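Local structure of Glp_546_48378_50642 (2QVW) at residues R159-E165 and L248-D254. The protein cleaves double-stranded RNA into short duplexes of 21 to 23 base pairs, the siRNAs that direct RNA interference against matching transcripts. Numbering follows the deposited sequence.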
ATOM      1  N   ARG A 159     -15.806 -40.660  -5.374  1.00 45.12           N
ATOM      2  CA  ARG A 159     -14.435 -40.774  -5.850  1.00 43.29           C
ATOM      3  C   ARG A 159     -14.323 -40.160  -7.239  1.00 42.04           C
ATOM      4  O   ARG A 159     -15.239 -40.277  -8.059  1.00 41.65           O
ATOM      5  CB  ARG A 159     -14.008 -42.242  -5.885  1.00 43.29           C
ATOM      6  CG  ARG A 159     -14.000 -42.912  -4.518  1.00 43.24           C
ATOM      7  CD  ARG A 159     -13.545 -44.369  -4.599  1.00 43.62           C
ATOM      8  NE  ARG A 159     -12.130 -44.508  -4.946  1.00 44.68           N
ATOM      9  CZ  ARG A 159     -11.132 -44.085  -4.180  1.00 45.66           C
ATOM     10  NH1 ARG A 159     -11.396 -43.496  -3.020  1.00 46.07           N
ATOM     11  NH2 ARG A 159      -9.874 -44.252  -4.574  1.00 45.47           N
ATOM     12  N   MET A 160     -13.196 -39.499  -7.493  1.00 40.59           N
ATOM     13  CA  MET A 160     -12.944 -38.857  -8.779  1.00 38.87           C
ATOM     14  C   MET A 160     -12.382 -39.813  -9.835  1.00 37.68           C
ATOM     15  O   MET A 160     -11.815 -40.855  -9.515  1.00 37.82           O
ATOM     16  CB  MET A 160     -11.981 -37.680  -8.604  1.00 38.88           C
ATOM     17  CG  MET A 160     -12.550 -36.473  -7.858  1.00 38.87           C
ATOM     18  SD  MET A 160     -14.036 -35.724  -8.619  1.00 39.11           S
ATOM     19  CE  MET A 160     -15.211 -35.894  -7.272  1.00 40.23           C
ATOM     20  N   VAL A 161     -12.537 -39.442 -11.100  1.00 36.14           N
ATOM     21  CA  VAL A 161     -12.058 -40.262 -12.203  1.00 34.76           C
ATOM     22  C   VAL A 161     -12.212 -39.504 -13.524  1.00 34.01           C
ATOM     23  O   VAL A 161     -13.242 -38.887 -13.768  1.00 33.76           O
ATOM     24  CB  VAL A 161     -12.847 -41.591 -12.267  1.00 34.63           C
ATOM     25  CG1 VAL A 161     -14.340 -41.312 -12.237  1.00 34.63           C
ATOM     26  CG2 VAL A 161     -12.489 -42.353 -13.533  1.00 34.59           C
ATOM     27  N   ALA A 162     -11.181 -39.555 -14.366  1.00 33.06           N
ATOM     28  CA  ALA A 162     -11.193 -38.863 -15.649  1.00 32.28           C
ATOM     29  C   ALA A 162     -11.157 -39.849 -16.800  1.00 32.02           C
ATOM     30  O   ALA A 162     -10.956 -41.044 -16.593  1.00 32.07           O
ATOM     31  CB  ALA A 162     -10.002 -37.928 -15.746  1.00 32.25           C
ATOM     32  N   THR A 163     -11.340 -39.340 -18.015  1.00 31.87           N
ATOM     33  CA  THR A 163     -11.331 -40.175 -19.214  1.00 31.64           C
ATOM     34  C   THR A 163     -10.166 -39.828 -20.138  1.00 31.83           C
ATOM     35  O   THR A 163     -10.307 -39.015 -21.049  1.00 31.86           O
ATOM     36  CB  THR A 163     -12.622 -39.992 -19.983  1.00 31.40           C
ATOM     37  OG1 THR A 163     -12.829 -38.596 -20.205  1.00 30.59           O
ATOM     38  CG2 THR A 163     -13.804 -40.557 -19.194  1.00 31.12           C
ATOM     39  N   PRO A 164      -9.001 -40.459 -19.917  1.00 31.95           N
ATOM     40  CA  PRO A 164      -7.785 -40.237 -20.705  1.00 32.31           C
ATOM     41  C   PRO A 164      -7.986 -40.196 -22.221  1.00 32.81           C
ATOM     42  O   PRO A 164      -7.511 -39.269 -22.887  1.00 33.20           O
ATOM     43  CB  PRO A 164      -6.868 -41.374 -20.254  1.00 32.12           C
ATOM     44  CG  PRO A 164      -7.814 -42.434 -19.851  1.00 31.74           C
ATOM     45  CD  PRO A 164      -8.844 -41.655 -19.074  1.00 31.90           C
ATOM     46  N   GLU A 165      -8.670 -41.196 -22.775  1.00 33.34           N
ATOM     47  CA  GLU A 165      -8.926 -41.225 -24.217  1.00 33.75           C
ATOM     48  C   GLU A 165      -9.922 -40.131 -24.572  1.00 33.58           C
ATOM     49  O   GLU A 165     -10.165 -39.861 -25.750  1.00 33.61           O
ATOM     50  CB  GLU A 165      -9.523 -42.562 -24.650  1.00 34.20           C
ATOM     51  CG  GLU A 165      -8.595 -43.762 -24.584  1.00 35.91           C
ATOM     52  CD  GLU A 165      -8.257 -44.168 -23.169  1.00 38.11           C
ATOM     53  OE1 GLU A 165      -9.194 -44.285 -22.347  1.00 39.46           O
ATOM     54  OE2 GLU A 165      -7.060 -44.384 -22.876  1.00 38.30           O
ATOM     55  N   LEU A 248     -13.200 -46.651 -19.905  1.00 37.38           N
ATOM     56  CA  LEU A 248     -12.666 -45.349 -20.295  1.00 36.59           C
ATOM     57  C   LEU A 248     -12.369 -44.549 -19.032  1.00 36.00           C
ATOM     58  O   LEU A 248     -11.791 -43.456 -19.081  1.00 36.17           O
ATOM     59  CB  LEU A 248     -13.680 -44.595 -21.154  1.00 36.51           C
ATOM     60  CG  LEU A 248     -14.030 -45.169 -22.527  1.00 36.32           C
ATOM     61  CD1 LEU A 248     -15.242 -44.431 -23.072  1.00 35.79           C
ATOM     62  CD2 LEU A 248     -12.842 -45.036 -23.482  1.00 36.12           C
ATOM     63  N   CYS A 249     -12.764 -45.126 -17.899  1.00 35.06           N
ATOM     64  CA  CYS A 249     -12.597 -44.506 -16.591  1.00 34.23           C
ATOM     65  C   CYS A 249     -11.355 -44.947 -15.852  1.00 33.94           C
ATOM     66  O   CYS A 249     -11.138 -46.137 -15.646  1.00 34.10           O
ATOM     67  CB  CYS A 249     -13.814 -44.809 -15.718  1.00 34.19           C
ATOM     68  SG  CYS A 249     -15.365 -44.239 -16.400  1.00 33.35           S
ATOM     69  N   LEU A 250     -10.555 -43.973 -15.442  1.00 33.66           N
ATOM     70  CA  LEU A 250      -9.337 -44.234 -14.691  1.00 33.75           C
ATOM     71  C   LEU A 250      -9.558 -43.661 -13.296  1.00 33.94           C
ATOM     72  O   LEU A 250      -9.421 -42.459 -13.086  1.00 33.96           O
ATOM     73  CB  LEU A 250      -8.148 -43.545 -15.360  1.00 33.61           C
ATOM     74  CG  LEU A 250      -6.747 -43.866 -14.837  1.00 33.17           C
ATOM     75  CD1 LEU A 250      -5.733 -43.091 -15.643  1.00 33.42           C
ATOM     76  CD2 LEU A 250      -6.626 -43.497 -13.375  1.00 33.14           C
ATOM     77  N   LEU A 251      -9.903 -44.515 -12.342  1.00 34.20           N
ATOM     78  CA  LEU A 251     -10.150 -44.048 -10.983  1.00 34.62           C
ATOM     79  C   LEU A 251      -8.902 -43.425 -10.353  1.00 34.89           C
ATOM     80  O   LEU A 251      -7.846 -44.057 -10.280  1.00 34.94           O
ATOM     81  CB  LEU A 251     -10.663 -45.207 -10.118  1.00 34.63           C
ATOM     82  CG  LEU A 251     -11.247 -44.851  -8.751  1.00 34.90           C
ATOM     83  CD1 LEU A 251     -12.213 -45.933  -8.322  1.00 34.83           C
ATOM     84  CD2 LEU A 251     -10.135 -44.680  -7.736  1.00 35.70           C
ATOM     85  N   LEU A 252      -9.030 -42.178  -9.906  1.00 35.31           N
ATOM     86  CA  LEU A 252      -7.921 -41.469  -9.270  1.00 35.79           C
ATOM     87  C   LEU A 252      -7.801 -41.907  -7.809  1.00 36.71           C
ATOM     88  O   LEU A 252      -8.807 -42.155  -7.145  1.00 36.83           O
ATOM     89  CB  LEU A 252      -8.153 -39.954  -9.317  1.00 35.44           C
ATOM     90  CG  LEU A 252      -8.392 -39.255 -10.660  1.00 34.00           C
ATOM     91  CD1 LEU A 252      -8.431 -37.751 -10.432  1.00 32.76           C
ATOM     92  CD2 LEU A 252      -7.300 -39.616 -11.644  1.00 32.93           C
ATOM     93  N   PRO A 253      -6.569 -41.995  -7.277  1.00 37.58           N
ATOM     94  CA  PRO A 253      -6.434 -42.411  -5.873  1.00 38.53           C
ATOM     95  C   PRO A 253      -7.118 -41.466  -4.867  1.00 39.51           C
ATOM     96  O   PRO A 253      -7.189 -40.258  -5.092  1.00 39.73           O
ATOM     97  CB  PRO A 253      -4.911 -42.501  -5.681  1.00 38.54           C
ATOM     98  CG  PRO A 253      -4.368 -41.551  -6.701  1.00 37.77           C
ATOM     99  CD  PRO A 253      -5.245 -41.810  -7.899  1.00 37.46           C
ATOM    100  N   ASP A 254      -7.627 -42.033  -3.774  1.00 40.65           N
ATOM    101  CA  ASP A 254      -8.310 -41.272  -2.727  1.00 41.87           C
ATOM    102  C   ASP A 254      -7.869 -39.808  -2.674  1.00 42.08           C
ATOM    103  O   ASP A 254      -8.685 -38.901  -2.829  1.00 42.23           O
ATOM    104  CB  ASP A 254      -8.081 -41.945  -1.366  1.00 42.40           C
ATOM    105  CG  ASP A 254      -8.849 -43.259  -1.222  1.00 44.10           C
ATOM    106  OD1 ASP A 254     -10.058 -43.210  -0.920  1.00 46.31           O
ATOM    107  OD2 ASP A 254      -8.253 -44.341  -1.414  1.00 45.28           O
TER
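In the PAZ domain, the short edge strand 250-251 runs antiparallel to strand 160-163, with V161 facing L251 as a non-hydrogen-bonded pair and A162 facing L250 as the hydrogen-bonded one. Two backbone hydrogen bonds join the segments, both donated by the later one. L250 N reaches A162 O at 3.2 Å, almost in line with the carbonyl, while L252 N meets M160 O at 3.1 Å from above the carbonyl plane. Beyond A162, T163 CA makes a CA-H...O contact of 3.3 Å with L248 O. V161 directs CG2 anti to its own nitrogen, and that methyl lies 3.5 Å from C249 CB. On the sheet face opposite V161, M160 CB packs on L252 CD1 at 4.0 Å. At the R159 end, the arginine side chain bends at chi3 (69°), bringing NH1 to D254 OD1 in a salt bridge, with the guanidinium and carboxylate planes 61° apart. L251 borders the guanidinium at its edge through CD1 and CD2. At the opposite end E165 OE1 approaches L248 CD2, but the carboxylate's salt bridge, through OE2, is to R141. Strand 169-178 hydrogen-bonds to the other edge of 160-163, which therefore lies between it and the outermost strand 250-251 in the sheet; helix 127-137 contributes M136 against L252, and L244 of strand 242-244 touches both T163 and C249.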